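PDB 2IY9: SUBA from Escherichia coli, which cleaves the host endoplasmic reticulum chaperone BiP at a single peptide bond in its interdomain hinge, as the subtilisin-like protease subunit of the AB5 subtilase cytotoxin. Local coordinates for residues V50-V55 and Y87-A92; V55-G60 and A110-R115; R171-L176 and A292-L297; R189-Q194 and G239-N244; G280-M285 and R299-S304. One frame throughout, in Å; residues are numbered along the deposited sequence.

Contact 1 of 5, residues V50-V55 and Y87-A92; sequences VVDSGV and YIHGTA
Asp52 and His89, two of the probable charge relay residues of this subtilase, meet where strand 47-52 ends against helix 84-98. The modelled ring turns its CD2 edge to the carboxylate, with Asp52 CG in the ring plane and the two planes 30° apart; the closest atoms there are too near to be trusted. His89 CG is anti to the backbone N (chi1 -166°), carrying the ring beside the carboxylate, and NE2 bonds to Ser150 O in this model.

Helix 84-98 is kinked here, and two of its N-H groups turn to new partners. Gly90 N donates to Ser53 OG at 3.0 Å (151° at the hydrogen), and the same hydroxyl bonds to Leu86 O, so Ser53 spans one missing helical bond. Water 1 spans the next: it accepts from Thr91 N at 3.0 Å and donates to Tyr87 O at 2.6 Å. Its other proton goes to Gly54 O at 2.9 Å, tying loop to helix.

In this subtilisin-type fold the histidine helix lies against the turn after the aspartate. Gly90 has no side chain to run into Gly54 O, so its CA makes a C-H...O contact with that oxygen at 3.3 Å; at Gly54, with positive phi, a CB would jam against the preceding carbonyl O. Branched Val55 fills the flank, its CG2 3.6 Å from Gly90 O, and Thr91 OG1 bonds to Ala56 N.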
# COMPACT_ATOMS: atom_id res chain seq x y z
N VAL A 50 5.80 -3.72 -5.54
CA VAL A 50 4.42 -3.67 -6.01
C VAL A 50 3.97 -5.09 -6.36
O VAL A 50 4.30 -5.62 -7.43
CB VAL A 50 4.21 -2.67 -7.17
CG1 VAL A 50 2.80 -2.81 -7.78
CG2 VAL A 50 4.40 -1.25 -6.67
N VAL A 51 3.26 -5.70 -5.41
CA VAL A 51 2.80 -7.08 -5.52
C VAL A 51 1.39 -6.99 -6.10
O VAL A 51 0.42 -6.56 -5.43
CB VAL A 51 2.84 -7.82 -4.16
CG1 VAL A 51 2.49 -9.31 -4.33
CG2 VAL A 51 4.24 -7.68 -3.52
N ASP A 52 1.27 -7.34 -7.38
CA ASP A 52 0.11 -6.93 -8.15
C ASP A 52 0.04 -7.66 -9.49
O ASP A 52 0.55 -8.77 -9.62
CB ASP A 52 0.15 -5.40 -8.33
CG ASP A 52 -1.23 -4.77 -8.31
OD1 ASP A 52 -2.02 -5.07 -9.24
OD2 ASP A 52 -1.52 -3.98 -7.38
N SER A 53 -0.59 -7.03 -10.49
CA SER A 53 -0.87 -7.68 -11.76
C SER A 53 0.21 -7.44 -12.83
O SER A 53 0.01 -7.78 -14.00
CB SER A 53 -2.23 -7.21 -12.28
OG SER A 53 -2.19 -5.84 -12.63
N GLY A 54 1.34 -6.86 -12.42
CA GLY A 54 2.44 -6.55 -13.35
C GLY A 54 2.47 -5.07 -13.69
O GLY A 54 1.44 -4.39 -13.69
N VAL A 55 3.67 -4.56 -13.99
CA VAL A 55 3.85 -3.13 -14.18
C VAL A 55 4.44 -2.84 -15.56
O VAL A 55 5.42 -3.47 -15.98
CB VAL A 55 4.74 -2.51 -13.07
CG1 VAL A 55 5.06 -1.03 -13.38
CG2 VAL A 55 4.06 -2.65 -11.71
N TYR A 87 -5.20 -5.77 -16.43
CA TYR A 87 -4.19 -5.25 -17.36
C TYR A 87 -3.57 -3.98 -16.80
O TYR A 87 -2.37 -3.77 -16.93
CB TYR A 87 -4.79 -4.97 -18.76
CG TYR A 87 -3.77 -4.48 -19.78
CD1 TYR A 87 -2.56 -5.14 -19.95
CD2 TYR A 87 -4.04 -3.36 -20.57
CE1 TYR A 87 -1.63 -4.69 -20.87
CE2 TYR A 87 -3.10 -2.89 -21.50
CZ TYR A 87 -1.91 -3.57 -21.64
OH TYR A 87 -0.97 -3.14 -22.55
N ILE A 88 -4.40 -3.16 -16.16
CA ILE A 88 -4.00 -1.81 -15.75
C ILE A 88 -3.55 -1.68 -14.30
O ILE A 88 -2.84 -0.72 -13.94
CB ILE A 88 -5.11 -0.76 -16.07
CG1 ILE A 88 -6.35 -0.97 -15.19
CG2 ILE A 88 -5.47 -0.83 -17.55
CD1 ILE A 88 -7.52 0.03 -15.46
N HIS A 89 -3.96 -2.63 -13.47
CA HIS A 89 -3.96 -2.42 -12.02
C HIS A 89 -2.57 -2.18 -11.42
O HIS A 89 -2.38 -1.21 -10.69
CB HIS A 89 -4.67 -3.57 -11.30
CG HIS A 89 -5.00 -3.27 -9.87
ND1 HIS A 89 -6.14 -2.59 -9.49
CD2 HIS A 89 -4.34 -3.56 -8.72
CE1 HIS A 89 -6.17 -2.48 -8.17
NE2 HIS A 89 -5.09 -3.07 -7.68
N GLY A 90 -1.61 -3.06 -11.74
CA GLY A 90 -0.24 -2.91 -11.24
C GLY A 90 0.39 -1.58 -11.65
O GLY A 90 1.01 -0.88 -10.82
N THR A 91 0.24 -1.23 -12.93
CA THR A 91 0.76 0.04 -13.48
C THR A 91 0.13 1.25 -12.76
O THR A 91 0.81 2.21 -12.41
CB THR A 91 0.51 0.16 -15.01
OG1 THR A 91 1.00 -1.01 -15.68
CG2 THR A 91 1.20 1.39 -15.60
N ALA A 92 -1.19 1.18 -12.57
CA ALA A 92 -1.91 2.21 -11.83
C ALA A 92 -1.30 2.45 -10.44
O ALA A 92 -1.01 3.59 -10.08
CB ALA A 92 -3.38 1.83 -11.71
O HOH W 1 -0.63 -3.00 -15.14

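Contact 2 of 5, residues V55-G60 and A110-R115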
# COMPACT_ATOMS: atom_id res chain seq x y z
N VAL A 55 3.67 -4.56 -13.99
CA VAL A 55 3.85 -3.13 -14.18
C VAL A 55 4.44 -2.84 -15.56
O VAL A 55 5.42 -3.47 -15.98
CB VAL A 55 4.74 -2.51 -13.07
CG1 VAL A 55 5.06 -1.03 -13.38
CG2 VAL A 55 4.06 -2.65 -11.71
N ALA A 56 3.82 -1.90 -16.27
CA ALA A 56 4.30 -1.39 -17.54
C ALA A 56 5.12 -0.14 -17.25
O ALA A 56 4.57 0.90 -16.85
CB ALA A 56 3.13 -1.05 -18.44
N PHE A 57 6.43 -0.25 -17.44
CA PHE A 57 7.34 0.87 -17.14
C PHE A 57 7.41 1.83 -18.32
O PHE A 57 8.41 1.88 -19.05
CB PHE A 57 8.70 0.35 -16.67
CG PHE A 57 8.65 -0.34 -15.33
CD1 PHE A 57 8.64 0.40 -14.15
CD2 PHE A 57 8.59 -1.73 -15.25
CE1 PHE A 57 8.57 -0.24 -12.91
CE2 PHE A 57 8.53 -2.38 -14.01
CZ PHE A 57 8.53 -1.64 -12.84
N ILE A 58 6.32 2.58 -18.48
CA ILE A 58 6.08 3.50 -19.61
C ILE A 58 5.67 4.85 -19.02
O ILE A 58 5.36 4.93 -17.81
CB ILE A 58 4.98 2.95 -20.59
CG1 ILE A 58 3.63 2.74 -19.88
CG2 ILE A 58 5.42 1.62 -21.23
CD1 ILE A 58 2.75 3.98 -19.82
N GLY A 59 5.66 5.90 -19.84
CA GLY A 59 5.25 7.23 -19.37
C GLY A 59 6.06 7.68 -18.17
O GLY A 59 7.30 7.54 -18.16
N GLY A 60 5.37 8.19 -17.15
CA GLY A 60 5.99 8.62 -15.89
C GLY A 60 6.73 7.56 -15.09
O GLY A 60 7.47 7.89 -14.16
N ALA A 110 11.35 7.31 -5.61
CA ALA A 110 11.32 5.86 -5.40
C ALA A 110 11.43 5.08 -6.70
O ALA A 110 11.09 5.58 -7.76
CB ALA A 110 10.04 5.44 -4.65
N LEU A 111 11.93 3.86 -6.59
CA LEU A 111 11.90 2.90 -7.67
C LEU A 111 10.87 1.83 -7.33
O LEU A 111 10.36 1.80 -6.20
CB LEU A 111 13.28 2.27 -7.88
CG LEU A 111 14.42 3.22 -8.23
CD1 LEU A 111 15.76 2.47 -8.25
CD2 LEU A 111 14.19 3.89 -9.56
N ILE A 112 10.58 0.97 -8.30
CA ILE A 112 9.52 -0.02 -8.16
C ILE A 112 10.06 -1.41 -8.50
O ILE A 112 10.72 -1.60 -9.52
CB ILE A 112 8.33 0.32 -9.12
CG1 ILE A 112 7.67 1.67 -8.75
CG2 ILE A 112 7.31 -0.85 -9.21
CD1 ILE A 112 6.96 1.69 -7.38
N SER A 113 9.77 -2.37 -7.62
CA SER A 113 10.02 -3.78 -7.91
C SER A 113 8.67 -4.45 -8.11
O SER A 113 7.90 -4.62 -7.15
CB SER A 113 10.78 -4.44 -6.76
OG SER A 113 10.96 -5.82 -7.03
N SER A 114 8.39 -4.83 -9.36
CA SER A 114 7.11 -5.43 -9.71
C SER A 114 7.14 -6.93 -9.47
O SER A 114 8.04 -7.64 -9.94
CB SER A 114 6.75 -5.14 -11.15
OG SER A 114 5.49 -5.70 -11.46
N ARG A 115 6.16 -7.41 -8.71
CA ARG A 115 6.04 -8.83 -8.45
C ARG A 115 4.66 -9.25 -8.90
O ARG A 115 3.65 -9.03 -8.20
CB ARG A 115 6.33 -9.14 -6.98
CG ARG A 115 7.78 -8.83 -6.59
CD ARG A 115 8.08 -9.01 -5.11
NE ARG A 115 9.51 -8.82 -4.89
CZ ARG A 115 10.42 -9.79 -4.93
NH1 ARG A 115 10.04 -11.04 -5.19
NH2 ARG A 115 11.70 -9.51 -4.74
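Phe57 turns the edge of its ring to Ile112, CE1 resting 3.8 Å from Ile112 CB and CZ 3.9 Å from Ile112 CG2. A second patch lies beside it, where Val55 CG2 packs on the serine, 3.7 Å from Ser114 CB and 3.4 Å from Ser114 OG. Serine is small enough for the loop to come down on the strand at this point. The hydroxyl swings to the far side from the serine's own N (chi1 -178°) and so lies next to the valine. Within the loop, Val55 CG1 sits over the centre of the phenylalanine ring, 3.5 Å above its plane, so the ring is met on a face by one branched residue and at an edge by another.

Strand 111-116 belongs to the parallel seven-stranded sheet of the subtilisin-like fold, lying between strands 65-70 and 47-52. Ile112 and Ser114 point their CB atoms to the loop side, whereas Arg115 points to the other side and forms a salt bridge with Glu144. Beyond its CB, the Ile112 side chain leads away from the loop and packs on Ile97 and Ala98 of helix 84-98, where Val55 touches Ala94.

The loop itself is shaped by an inverse gamma turn centred on Phe57, with a weak bond from Ile58 N to Ala56 O at 2.9 Å. The Phe57 side chain also touches Glu65 at the start of the neighbouring strand.

Contact 3 of 5, residues R171-L176 and A292-L297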
# COMPACT_ATOMS: atom_id res chain seq x y z
N ARG A 171 8.46 -10.76 13.61
CA ARG A 171 9.63 -11.02 14.44
C ARG A 171 10.92 -10.43 13.85
O ARG A 171 11.74 -9.89 14.58
CB ARG A 171 9.78 -12.52 14.70
CG ARG A 171 8.83 -13.01 15.78
CD ARG A 171 9.09 -14.46 16.15
NE ARG A 171 8.97 -15.38 15.03
CZ ARG A 171 7.83 -15.90 14.58
NH1 ARG A 171 6.66 -15.57 15.13
NH2 ARG A 171 7.85 -16.73 13.56
N ASN A 172 11.06 -10.51 12.53
CA ASN A 172 12.21 -9.96 11.82
C ASN A 172 12.32 -8.45 11.95
O ASN A 172 13.42 -7.90 11.95
CB ASN A 172 12.16 -10.36 10.33
CG ASN A 172 12.23 -11.87 10.12
OD1 ASN A 172 12.58 -12.62 11.03
ND2 ASN A 172 11.88 -12.31 8.92
N ASN A 173 11.17 -7.79 12.04
CA ASN A 173 11.10 -6.36 12.32
C ASN A 173 11.82 -5.49 11.28
O ASN A 173 12.39 -4.44 11.60
CB ASN A 173 11.63 -6.08 13.74
CG ASN A 173 11.10 -4.78 14.31
OD1 ASN A 173 10.15 -4.20 13.79
ND2 ASN A 173 11.73 -4.32 15.39
N ASP A 174 11.81 -5.94 10.03
CA ASP A 174 12.57 -5.26 8.98
C ASP A 174 11.69 -4.69 7.87
O ASP A 174 12.01 -3.64 7.30
CB ASP A 174 13.66 -6.18 8.39
CG ASP A 174 13.13 -7.54 7.96
OD1 ASP A 174 11.93 -7.86 8.17
OD2 ASP A 174 13.94 -8.31 7.39
N ARG A 175 10.58 -5.35 7.58
CA ARG A 175 9.74 -4.94 6.44
C ARG A 175 8.29 -4.73 6.84
O ARG A 175 7.82 -5.28 7.84
CB ARG A 175 9.82 -5.97 5.31
CG ARG A 175 11.24 -6.30 4.88
CD ARG A 175 11.28 -7.26 3.69
NE ARG A 175 12.64 -7.75 3.48
CZ ARG A 175 13.58 -7.09 2.79
NH1 ARG A 175 13.31 -5.93 2.22
NH2 ARG A 175 14.79 -7.62 2.67
N LEU A 176 7.59 -3.92 6.03
CA LEU A 176 6.19 -3.63 6.24
C LEU A 176 5.36 -4.00 5.04
O LEU A 176 5.78 -3.80 3.90
CB LEU A 176 5.98 -2.14 6.53
CG LEU A 176 6.48 -1.67 7.89
CD1 LEU A 176 6.43 -0.17 7.92
CD2 LEU A 176 5.67 -2.33 9.05
N ALA A 292 15.88 1.73 9.66
CA ALA A 292 14.94 1.79 10.78
C ALA A 292 14.12 0.51 10.86
O ALA A 292 13.96 -0.20 9.85
CB ALA A 292 14.03 2.99 10.68
N THR A 293 13.61 0.20 12.05
CA THR A 293 12.82 -1.00 12.22
C THR A 293 11.45 -0.77 11.61
O THR A 293 10.98 0.38 11.52
CB THR A 293 12.66 -1.39 13.71
OG1 THR A 293 11.93 -0.37 14.41
CG2 THR A 293 14.03 -1.59 14.37
N ALA A 294 10.82 -1.87 11.19
CA ALA A 294 9.43 -1.86 10.75
C ALA A 294 8.53 -1.26 11.83
O ALA A 294 7.65 -0.45 11.54
CB ALA A 294 8.98 -3.27 10.43
N THR A 295 8.78 -1.65 13.08
CA THR A 295 7.98 -1.14 14.20
C THR A 295 8.03 0.39 14.29
O THR A 295 6.99 1.04 14.45
CB THR A 295 8.37 -1.81 15.55
OG1 THR A 295 8.13 -3.22 15.46
CG2 THR A 295 7.53 -1.24 16.70
N GLU A 296 9.23 0.96 14.16
CA GLU A 296 9.38 2.42 14.23
C GLU A 296 8.67 3.15 13.08
O GLU A 296 8.00 4.16 13.31
CB GLU A 296 10.85 2.85 14.31
CG GLU A 296 11.01 4.36 14.58
CD GLU A 296 12.40 4.92 14.32
OE1 GLU A 296 13.37 4.14 14.12
OE2 GLU A 296 12.53 6.17 14.32
N LEU A 297 8.83 2.65 11.86
CA LEU A 297 8.11 3.20 10.70
C LEU A 297 6.60 3.14 10.91
O LEU A 297 5.91 4.15 10.75
CB LEU A 297 8.50 2.46 9.42
CG LEU A 297 9.78 2.95 8.72
CD1 LEU A 297 10.31 1.85 7.79
CD2 LEU A 297 9.49 4.22 7.93
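Asn173 OD1 is gripped twice by Thr295. The hydroxyl OG1 donates to it at 2.8 Å from above the carbonyl plane, 39° out of it, and Thr295 N donates at 3.0 Å from a position tilted 17° from that plane. The backbone joins in: Ala294 N gives a nearly straight bond to Asn173 O, 3.0 Å long with 167° at the hydrogen.

These bonds meet the first turn of helix 294-304, whose leading N-H groups have no earlier turn to bond to. Thr293 is the N-cap, its OG1 accepting from Glu296 N at 3.0 Å. Asn173, just past the end of helix 160-172, has left-handed helical angles with positive phi, a conformation asparagine adopts readily. Its CG stands trans to its own nitrogen, which extends the amide across to the helix start, with ND2 3.5 Å from Thr293 CB.

Below this polar layer the packing is apolar. Ala294, with only a methyl, brings the helix close enough for its CB to touch Leu176 CD2 at 3.7 Å, and Leu176 CD1 reaches Leu297 CB at 3.7 Å. Lys145 bonds to both Asp174 O and Ala292 O, a further tie between the segments.

Asn173 and Thr293 together thus accept from Ala294 N, Thr295 N and Glu296 N, and the positive end of the helix dipole would probably strengthen the pull on the asparagine oxygens.

Contact 4 of 5, residues R189-Q194 and G239-N244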
# COMPACT_ATOMS: atom_id res chain seq x y z
N ARG A 189 -15.97 -6.78 10.29
CA ARG A 189 -16.33 -7.49 11.52
C ARG A 189 -17.45 -8.52 11.30
O ARG A 189 -17.52 -9.51 12.03
CB ARG A 189 -16.71 -6.50 12.63
CG ARG A 189 -15.55 -5.59 13.06
CD ARG A 189 -16.03 -4.36 13.80
NE ARG A 189 -16.87 -3.51 12.97
CZ ARG A 189 -17.17 -2.24 13.23
NH1 ARG A 189 -16.68 -1.64 14.31
NH2 ARG A 189 -17.95 -1.56 12.40
N LYS A 190 -18.30 -8.31 10.30
CA LYS A 190 -19.45 -9.17 10.02
C LYS A 190 -19.26 -10.15 8.86
O LYS A 190 -20.07 -11.06 8.66
CB LYS A 190 -20.68 -8.33 9.73
CG LYS A 190 -21.07 -7.36 10.84
CD LYS A 190 -22.29 -6.56 10.40
CE LYS A 190 -22.00 -5.74 9.15
NZ LYS A 190 -23.19 -5.41 8.29
N LEU A 191 -18.21 -9.93 8.06
CA LEU A 191 -17.88 -10.84 6.98
C LEU A 191 -17.46 -12.18 7.55
O LEU A 191 -16.94 -12.24 8.67
CB LEU A 191 -16.73 -10.26 6.15
CG LEU A 191 -17.02 -9.10 5.20
CD1 LEU A 191 -15.73 -8.73 4.48
CD2 LEU A 191 -18.10 -9.46 4.19
N SER A 192 -17.68 -13.24 6.79
CA SER A 192 -17.14 -14.55 7.15
C SER A 192 -15.67 -14.62 6.73
O SER A 192 -15.20 -13.80 5.94
CB SER A 192 -17.94 -15.67 6.50
OG SER A 192 -17.73 -15.70 5.10
N ALA A 193 -14.94 -15.60 7.26
CA ALA A 193 -13.52 -15.74 6.96
C ALA A 193 -13.24 -15.87 5.46
O ALA A 193 -12.22 -15.39 4.97
CB ALA A 193 -12.93 -16.93 7.72
N GLN A 194 -14.16 -16.51 4.73
CA GLN A 194 -13.99 -16.72 3.28
C GLN A 194 -14.07 -15.45 2.43
O GLN A 194 -13.58 -15.42 1.30
CB GLN A 194 -14.98 -17.77 2.76
CG GLN A 194 -14.75 -19.18 3.30
CD GLN A 194 -13.30 -19.62 3.22
OE1 GLN A 194 -12.56 -19.55 4.20
NE2 GLN A 194 -12.89 -20.08 2.04
N GLY A 239 -16.77 1.15 -2.81
CA GLY A 239 -16.81 1.66 -1.46
C GLY A 239 -15.85 0.93 -0.54
O GLY A 239 -15.65 -0.29 -0.68
N SER A 240 -15.27 1.67 0.41
CA SER A 240 -14.27 1.09 1.31
C SER A 240 -14.91 0.12 2.29
O SER A 240 -15.90 0.44 2.93
CB SER A 240 -13.55 2.18 2.11
OG SER A 240 -12.54 1.62 2.94
N ARG A 241 -14.33 -1.07 2.41
CA ARG A 241 -14.59 -1.90 3.58
C ARG A 241 -14.09 -1.16 4.83
O ARG A 241 -13.28 -0.22 4.74
CB ARG A 241 -13.91 -3.25 3.44
CG ARG A 241 -14.65 -4.16 2.51
CD ARG A 241 -14.08 -5.56 2.48
NE ARG A 241 -14.94 -6.42 1.67
CZ ARG A 241 -14.71 -7.69 1.38
NH1 ARG A 241 -13.63 -8.30 1.84
NH2 ARG A 241 -15.58 -8.35 0.63
N PHE A 242 -14.59 -1.57 6.00
CA PHE A 242 -14.32 -0.84 7.23
C PHE A 242 -14.48 -1.73 8.47
O PHE A 242 -14.97 -2.86 8.39
CB PHE A 242 -15.25 0.39 7.35
CG PHE A 242 -16.71 0.05 7.56
CD1 PHE A 242 -17.23 -0.08 8.85
CD2 PHE A 242 -17.55 -0.13 6.48
CE1 PHE A 242 -18.59 -0.41 9.06
CE2 PHE A 242 -18.92 -0.43 6.67
CZ PHE A 242 -19.43 -0.57 7.95
N GLY A 243 -14.06 -1.19 9.60
CA GLY A 243 -14.28 -1.87 10.87
C GLY A 243 -13.15 -1.66 11.83
O GLY A 243 -12.00 -2.02 11.54
N ASN A 244 -13.47 -1.08 12.98
CA ASN A 244 -12.51 -0.93 14.06
C ASN A 244 -11.84 -2.27 14.37
O ASN A 244 -12.51 -3.31 14.39
CB ASN A 244 -13.20 -0.36 15.30
CG ASN A 244 -12.22 0.03 16.37
OD1 ASN A 244 -11.69 -0.82 17.08
ND2 ASN A 244 -11.97 1.33 16.50
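Two loops meet here mainly through flat arginine groups laid on apolar or backbone atoms: Arg189 over Gly243 and Arg241 beneath Leu191. The loops follow strands 176-180 and 215-221 of the parallel sheet. Gly243 CA sits 3.7 Å above the plane of the Arg189 guanidinium, over its centre, and Asn244 N lies over the same face. Glycine suits this place, since the bare backbone lies against the guanidinium face, and its positive phi of 145° favours glycine. A bend at chi3 (-63°) folds the arginine chain over it. Arg189 NH2 meets the edge of the Phe242 ring, 3.6 Å from CE1, with the two planes nearly perpendicular at 84°.

In the second pair the hydrocarbon comes down on the charge: Leu191 CD1 is 3.3 Å above the Arg241 guanidinium plane, again over the centre. The polar edges are used by other residues. Arg241 forms a salt bridge to Asp184 and bonds to Gln195 O, while Arg189 pairs with Asp187 and Asp313, so the orientation of both groups is fixed.

Segment 189-194 leads on toward helix 207-211 and segment 239-244 toward strand 249-252 at the sheet edge, while Asn244 ND2 bonds to Val312 O in the loop between the short strands 306-307 and 319-320.

Contact 5 of 5, residues G280-M285 and R299-S304; sequences GVLAAM and RTLLES
Segments 280-285 and 299-304 are helical and run at 119° to each other, their short axes 11.3 Å apart at closest approach, with Leu282 CA and Leu301 CA the nearest pair at 7.6 Å. They belong to consecutive helices of the subtilisin-like fold: helix 271-288, which carries the probable catalytic Ser272 near its start, and helix 294-304, reached through a short connection. At this separation the backbones do not touch, and long side chains fill the gap.

Leu301 is the central residue, reaching toward three residues of the other helix. A chi1 near 180° (-174°) sends the isobutyl group straight across the gap, where it divides its methyls between partners: CD1 lies 4.2 Å from Val281 CG1, and CD2 lies 4.2 Å from Leu282 CD2. Leucine suits the position because its fork offers a methyl to each. The same CD1 is 4.3 Å from Met285 SD, so the branched valine and the flexible thioether both meet one branch of Leu301.

The surroundings complete the apolar core. Ile216 of strand 215-221 touches both Leu282 and Leu301, Leu321 touches Val281 and Leu301, and Phe330 of helix 323-331 packs on Met285. Thr300 turns its methyl to this side and bonds its hydroxyl to Glu296 O in the preceding turn, so its polar group is satisfied within its own helix. Met285 bends at chi3 (66°), and its terminal CE ends 3.9 Å from Thr300 CG2 and 4.0 Å from Leu301 N.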
# COMPACT_ATOMS: atom_id res chain seq x y z
N GLY A 280 3.50 5.21 -0.68
CA GLY A 280 4.36 6.32 -1.12
C GLY A 280 4.86 7.16 0.05
O GLY A 280 6.00 7.62 0.05
N VAL A 281 4.00 7.37 1.04
CA VAL A 281 4.38 8.13 2.23
C VAL A 281 5.43 7.34 3.02
O VAL A 281 6.44 7.88 3.41
CB VAL A 281 3.16 8.49 3.11
CG1 VAL A 281 3.60 9.19 4.42
CG2 VAL A 281 2.16 9.36 2.32
N LEU A 282 5.19 6.05 3.22
CA LEU A 282 6.18 5.22 3.89
C LEU A 282 7.51 5.19 3.12
O LEU A 282 8.58 5.22 3.74
CB LEU A 282 5.65 3.81 4.14
CG LEU A 282 4.65 3.62 5.29
CD1 LEU A 282 3.90 2.28 5.08
CD2 LEU A 282 5.33 3.65 6.65
N ALA A 283 7.44 5.16 1.80
CA ALA A 283 8.66 5.23 0.96
C ALA A 283 9.46 6.50 1.24
O ALA A 283 10.68 6.45 1.42
CB ALA A 283 8.31 5.13 -0.52
N ALA A 284 8.75 7.63 1.29
CA ALA A 284 9.35 8.93 1.57
C ALA A 284 10.03 8.95 2.94
O ALA A 284 11.15 9.43 3.07
CB ALA A 284 8.29 10.02 1.48
N MET A 285 9.35 8.41 3.95
CA MET A 285 9.94 8.27 5.28
C MET A 285 11.21 7.41 5.27
O MET A 285 12.24 7.80 5.84
CB MET A 285 8.93 7.65 6.24
CG MET A 285 7.66 8.47 6.42
SD MET A 285 6.35 7.56 7.23
CE MET A 285 6.97 7.29 8.87
N ARG A 299 4.82 2.71 13.75
CA ARG A 299 4.49 3.60 14.87
C ARG A 299 4.45 5.08 14.47
O ARG A 299 3.49 5.78 14.77
CB ARG A 299 5.47 3.38 16.04
CG ARG A 299 5.16 4.22 17.28
CD ARG A 299 6.19 3.98 18.40
NE ARG A 299 7.54 4.41 18.01
CZ ARG A 299 8.58 3.58 17.81
NH1 ARG A 299 8.45 2.27 17.98
NH2 ARG A 299 9.76 4.08 17.46
N THR A 300 5.49 5.56 13.79
CA THR A 300 5.51 6.97 13.40
C THR A 300 4.34 7.29 12.46
O THR A 300 3.68 8.30 12.63
CB THR A 300 6.86 7.40 12.80
OG1 THR A 300 7.89 7.19 13.78
CG2 THR A 300 6.83 8.88 12.41
N LEU A 301 4.06 6.41 11.50
CA LEU A 301 2.91 6.61 10.61
C LEU A 301 1.60 6.73 11.39
O LEU A 301 0.82 7.67 11.18
CB LEU A 301 2.79 5.47 9.59
CG LEU A 301 1.69 5.69 8.54
CD1 LEU A 301 2.13 6.74 7.50
CD2 LEU A 301 1.34 4.38 7.86
N LEU A 302 1.37 5.78 12.29
CA LEU A 302 0.12 5.72 13.05
C LEU A 302 0.00 6.83 14.07
O LEU A 302 -1.07 7.43 14.19
CB LEU A 302 -0.05 4.36 13.72
CG LEU A 302 -0.04 3.18 12.74
CD1 LEU A 302 -0.37 1.91 13.50
CD2 LEU A 302 -1.00 3.39 11.55
N GLU A 303 1.08 7.09 14.82
CA GLU A 303 1.07 8.17 15.81
C GLU A 303 0.84 9.53 15.18
O GLU A 303 0.15 10.38 15.74
CB GLU A 303 2.37 8.20 16.63
CG GLU A 303 2.30 7.34 17.88
CD GLU A 303 3.63 7.26 18.62
OE1 GLU A 303 3.79 6.32 19.43
OE2 GLU A 303 4.51 8.12 18.39
N SER A 304 1.45 9.74 14.01
CA SER A 304 1.36 11.02 13.31
C SER A 304 0.02 11.23 12.60
O SER A 304 -0.31 12.35 12.21
CB SER A 304 2.51 11.15 12.31
OG SER A 304 2.23 10.34 11.18

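In the fold
Contacts 1 and 2 form one unit, with centres 9 Å apart. They share Val55, and Val50 N and Ser113 O, 2.8 Å apart, are probably hydrogen-bonded between neighbouring strands of the sheet. Contact 1 holds two of the probable catalytic residues, and the His89 side chain comes within about 3 Å of that of Ser272. Contacts 3 and 5, centres 12 Å apart, both use helix 294-304 and touch where Leu297 O meets Met285 CE at 3.8 Å. Each lies across the chain's centre from contact 1. Contact 4 stands by itself, its centre at least 24 Å from the others, yet its Arg241 side chain is about 11 Å from that of Ser272.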